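Local coordinates for phosphotriesterase homology protein (Escherichia coli, PDB 1BF6) that hydrolyses phosphorylated glyceryl acetates and aromatic acetates and propionates, using two zinc ions per subunit, at residues H185-D190 against V205-I210. Residues are numbered along the deposited sequence; the frame is centred on the assembly and turned at random.
With ZN (zinc ion), chain D; SO4 (sulfate ion), chain E.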
ATOM      1  N   HIS A 185       4.708   0.446   5.307  1.00  7.04           N
ATOM      2  CA  HIS A 185       4.804   0.734   6.739  1.00  5.96           C
ATOM      3  C   HIS A 185       6.196   0.884   7.320  1.00  6.42           C
ATOM      4  O   HIS A 185       6.510   0.282   8.344  1.00  7.80           O
ATOM      5  CB  HIS A 185       4.058  -0.325   7.554  1.00  6.88           C
ATOM      6  CG  HIS A 185       2.781  -0.767   6.933  1.00  7.97           C
ATOM      7  ND1 HIS A 185       1.915   0.065   6.263  1.00  7.21           N
ATOM      8  CD2 HIS A 185       2.258  -2.010   6.824  1.00  6.12           C
ATOM      9  CE1 HIS A 185       0.943  -0.675   5.770  1.00  8.97           C
ATOM     10  NE2 HIS A 185       1.136  -1.929   6.102  1.00  6.64           N
ATOM     11  N   CYS A 186       7.038   1.700   6.694  1.00  7.52           N
ATOM     12  CA  CYS A 186       8.384   1.904   7.221  1.00  6.99           C
ATOM     13  C   CYS A 186       8.399   3.009   8.272  1.00  6.47           C
ATOM     14  O   CYS A 186       9.432   3.267   8.889  1.00  5.62           O
ATOM     15  CB  CYS A 186       9.350   2.294   6.098  1.00  9.52           C
ATOM     16  SG  CYS A 186       9.584   1.037   4.828  1.00  8.76           S
ATOM     17  N   ASP A 187       7.229   3.599   8.505  1.00  8.27           N
ATOM     18  CA  ASP A 187       7.081   4.731   9.424  1.00  9.68           C
ATOM     19  C   ASP A 187       6.293   4.486  10.730  1.00 10.23           C
ATOM     20  O   ASP A 187       5.465   5.308  11.120  1.00  9.90           O
ATOM     21  CB  ASP A 187       6.458   5.903   8.646  1.00  7.36           C
ATOM     22  CG  ASP A 187       5.036   5.604   8.162  1.00  8.19           C
ATOM     23  OD1 ASP A 187       4.664   4.409   8.045  1.00  8.14           O
ATOM     24  OD2 ASP A 187       4.270   6.562   7.891  1.00  5.70           O
ATOM     25  N   LEU A 188       6.565   3.378  11.413  1.00 10.46           N
ATOM     26  CA  LEU A 188       5.887   3.080  12.680  1.00 11.56           C
ATOM     27  C   LEU A 188       6.844   3.096  13.880  1.00 12.48           C
ATOM     28  O   LEU A 188       6.463   2.781  15.006  1.00 12.74           O
ATOM     29  CB  LEU A 188       5.115   1.758  12.585  1.00 10.28           C
ATOM     30  CG  LEU A 188       3.827   1.858  11.768  1.00 11.10           C
ATOM     31  CD1 LEU A 188       3.275   0.480  11.411  1.00 11.27           C
ATOM     32  CD2 LEU A 188       2.812   2.668  12.543  1.00 12.05           C
ATOM     33  N   LYS A 189       8.079   3.519  13.630  1.00 13.95           N
ATOM     34  CA  LYS A 189       9.117   3.623  14.654  1.00 14.51           C
ATOM     35  C   LYS A 189      10.315   4.350  14.038  1.00 14.38           C
ATOM     36  O   LYS A 189      10.325   4.607  12.827  1.00 15.20           O
ATOM     37  CB  LYS A 189       9.555   2.231  15.132  1.00 14.93           C
ATOM     38  CG  LYS A 189      10.299   1.428  14.085  1.00 15.69           C
ATOM     39  CD  LYS A 189      10.907   0.187  14.678  1.00 18.38           C
ATOM     40  CE  LYS A 189      11.489  -0.693  13.596  1.00 18.47           C
ATOM     41  NZ  LYS A 189      12.002  -1.954  14.174  1.00 23.46           N
ATOM     42  N   ASP A 190      11.284   4.731  14.875  1.00 15.02           N
ATOM     43  CA  ASP A 190      12.504   5.386  14.406  1.00 17.52           C
ATOM     44  C   ASP A 190      13.120   4.256  13.592  1.00 17.69           C
ATOM     45  O   ASP A 190      13.560   3.250  14.147  1.00 17.36           O
ATOM     46  CB  ASP A 190      13.411   5.782  15.585  1.00 19.81           C
ATOM     47  CG  ASP A 190      12.824   6.928  16.441  1.00 22.61           C
ATOM     48  OD1 ASP A 190      11.819   7.542  16.032  1.00 22.63           O
ATOM     49  OD2 ASP A 190      13.379   7.219  17.528  1.00 24.98           O
ATOM     50  N   VAL A 205      10.433   2.958  -0.505  1.00  7.89           N
ATOM     51  CA  VAL A 205       9.931   2.850   0.866  1.00  7.91           C
ATOM     52  C   VAL A 205       8.677   3.715   1.024  1.00  9.60           C
ATOM     53  O   VAL A 205       8.497   4.712   0.313  1.00  7.61           O
ATOM     54  CB  VAL A 205      10.994   3.260   1.918  1.00  8.38           C
ATOM     55  CG1 VAL A 205      12.150   2.252   1.927  1.00  8.49           C
ATOM     56  CG2 VAL A 205      11.511   4.688   1.640  1.00  8.23           C
ATOM     57  N   GLN A 206       7.797   3.310   1.937  1.00  9.66           N
ATOM     58  CA  GLN A 206       6.565   4.042   2.166  1.00  8.29           C
ATOM     59  C   GLN A 206       6.310   4.508   3.592  1.00  8.94           C
ATOM     60  O   GLN A 206       6.576   3.793   4.555  1.00  7.83           O
ATOM     61  CB  GLN A 206       5.374   3.221   1.700  1.00  9.09           C
ATOM     62  CG  GLN A 206       5.309   3.078   0.210  1.00  8.88           C
ATOM     63  CD  GLN A 206       4.245   2.126  -0.252  1.00 10.59           C
ATOM     64  OE1 GLN A 206       3.427   1.614   0.542  1.00 12.55           O
ATOM     65  NE2 GLN A 206       4.252   1.855  -1.547  1.00  5.92           N
ATOM     66  N   PHE A 207       5.895   5.772   3.697  1.00  7.92           N
ATOM     67  CA  PHE A 207       5.501   6.384   4.959  1.00  7.32           C
ATOM     68  C   PHE A 207       3.996   6.413   4.701  1.00  6.35           C
ATOM     69  O   PHE A 207       3.446   7.403   4.194  1.00  6.87           O
ATOM     70  CB  PHE A 207       6.072   7.810   5.102  1.00  7.75           C
ATOM     71  CG  PHE A 207       7.542   7.856   5.482  1.00 11.34           C
ATOM     72  CD1 PHE A 207       8.512   7.200   4.711  1.00 10.62           C
ATOM     73  CD2 PHE A 207       7.962   8.564   6.610  1.00  9.72           C
ATOM     74  CE1 PHE A 207       9.872   7.249   5.065  1.00 11.98           C
ATOM     75  CE2 PHE A 207       9.314   8.619   6.970  1.00 10.00           C
ATOM     76  CZ  PHE A 207      10.274   7.958   6.195  1.00 10.16           C
ATOM     77  N   ASP A 208       3.350   5.279   4.968  1.00  6.20           N
ATOM     78  CA  ASP A 208       1.914   5.109   4.707  1.00  6.58           C
ATOM     79  C   ASP A 208       0.991   4.957   5.918  1.00  5.98           C
ATOM     80  O   ASP A 208      -0.156   4.523   5.759  1.00  6.82           O
ATOM     81  CB  ASP A 208       1.685   3.919   3.760  1.00  8.40           C
ATOM     82  CG  ASP A 208       2.387   2.650   4.228  1.00  8.42           C
ATOM     83  OD1 ASP A 208       2.602   2.486   5.445  1.00  6.40           O
ATOM     84  OD2 ASP A 208       2.763   1.828   3.360  1.00  8.04           O
ATOM     85  N   THR A 209       1.494   5.267   7.109  1.00  7.32           N
ATOM     86  CA  THR A 209       0.674   5.187   8.318  1.00  7.92           C
ATOM     87  C   THR A 209       0.483   6.605   8.898  1.00  9.87           C
ATOM     88  O   THR A 209       0.301   6.792  10.110  1.00  7.68           O
ATOM     89  CB  THR A 209       1.281   4.235   9.373  1.00  8.22           C
ATOM     90  OG1 THR A 209       2.597   4.667   9.736  1.00  8.37           O
ATOM     91  CG2 THR A 209       1.348   2.789   8.829  1.00  9.24           C
ATOM     92  N   ILE A 210       0.542   7.592   8.005  1.00  8.39           N
ATOM     93  CA  ILE A 210       0.370   8.995   8.373  1.00  9.31           C
ATOM     94  C   ILE A 210      -0.970   9.170   9.081  1.00 10.25           C
ATOM     95  O   ILE A 210      -1.996   8.702   8.588  1.00  9.67           O
ATOM     96  CB  ILE A 210       0.431   9.886   7.115  1.00  9.09           C
ATOM     97  CG1 ILE A 210       1.881   9.974   6.617  1.00  9.12           C
ATOM     98  CG2 ILE A 210      -0.135  11.282   7.400  1.00  9.86           C
ATOM     99  CD1 ILE A 210       2.004  10.386   5.153  1.00  8.21           C
TER
HETATM  100 ZN    ZN D 293      -0.451  -3.394   5.831  1.00 15.00          ZN
HETATM  101  S   SO4 E 294      13.689  -4.878  12.477  1.00 33.48           S
HETATM  102  O1  SO4 E 294      13.498  -5.149  13.899  1.00 35.11           O
HETATM  103  O2  SO4 E 294      13.221  -6.079  11.653  1.00 31.80           O
HETATM  104  O3  SO4 E 294      12.877  -3.647  11.988  1.00 33.28           O
HETATM  105  O4  SO4 E 294      15.165  -4.563  12.228  1.00 33.13           O
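The carboxylate of Asp208 grips His185 twice: ring ND1 of His185 donates to Asp208 OD1 at 2.6 Å, and OD2 takes the backbone N of His185 at 3.1 Å on its syn side. The ring bond reaches OD1 from above the carboxylate plane, the imidazole and carboxylate planes standing 62° apart, yet lies near the imidazole plane at the ring edge. Held there, the ring of His185 presents NE2 to a zinc ion 2.2 Å away, which Glu124 and His157 also bind; Asp208 is thus a second-shell residue that fixes the rotation of a metal ligand and would probably make it more electron-rich. Next along, a chi1 of 65° sets CG of Asp187 between the backbone N and the carbonyl carbon and turns its carboxylate onto Thr209. Thr209 OG1 donates to Asp187 OD1 at 2.7 Å, from above the carboxylate plane, while the syn lone pair of Asp187 OD2 takes Thr209 N at 3.2 Å. Arg221 forms a salt bridge to OD2 and also bonds Thr209 OG1, which probably eases the approach of the Asp187 and Asp208 carboxylates, whose OD1 atoms lie 3.8 Å apart. Were Asp187 an alanine, Thr209 N and Arg221 would probably lose their carboxylate partner and the threonine hydroxyl would be freer to turn. Leu188 CD2 lies 3.5 Å from Thr209 OG1, and Cys186 SG rests 3.9 Å from Val205 CB. Cys186 N bonds Gln206 O, tying the loop after strand 181-183 to neighbouring parallel strand 204-207 at the metal-bearing mouth of the TIM barrel. Helix 192-200 packs on Cys186 and Val205, helix 218-230 on Phe207, and strand 237-239 flanks strand 204-207.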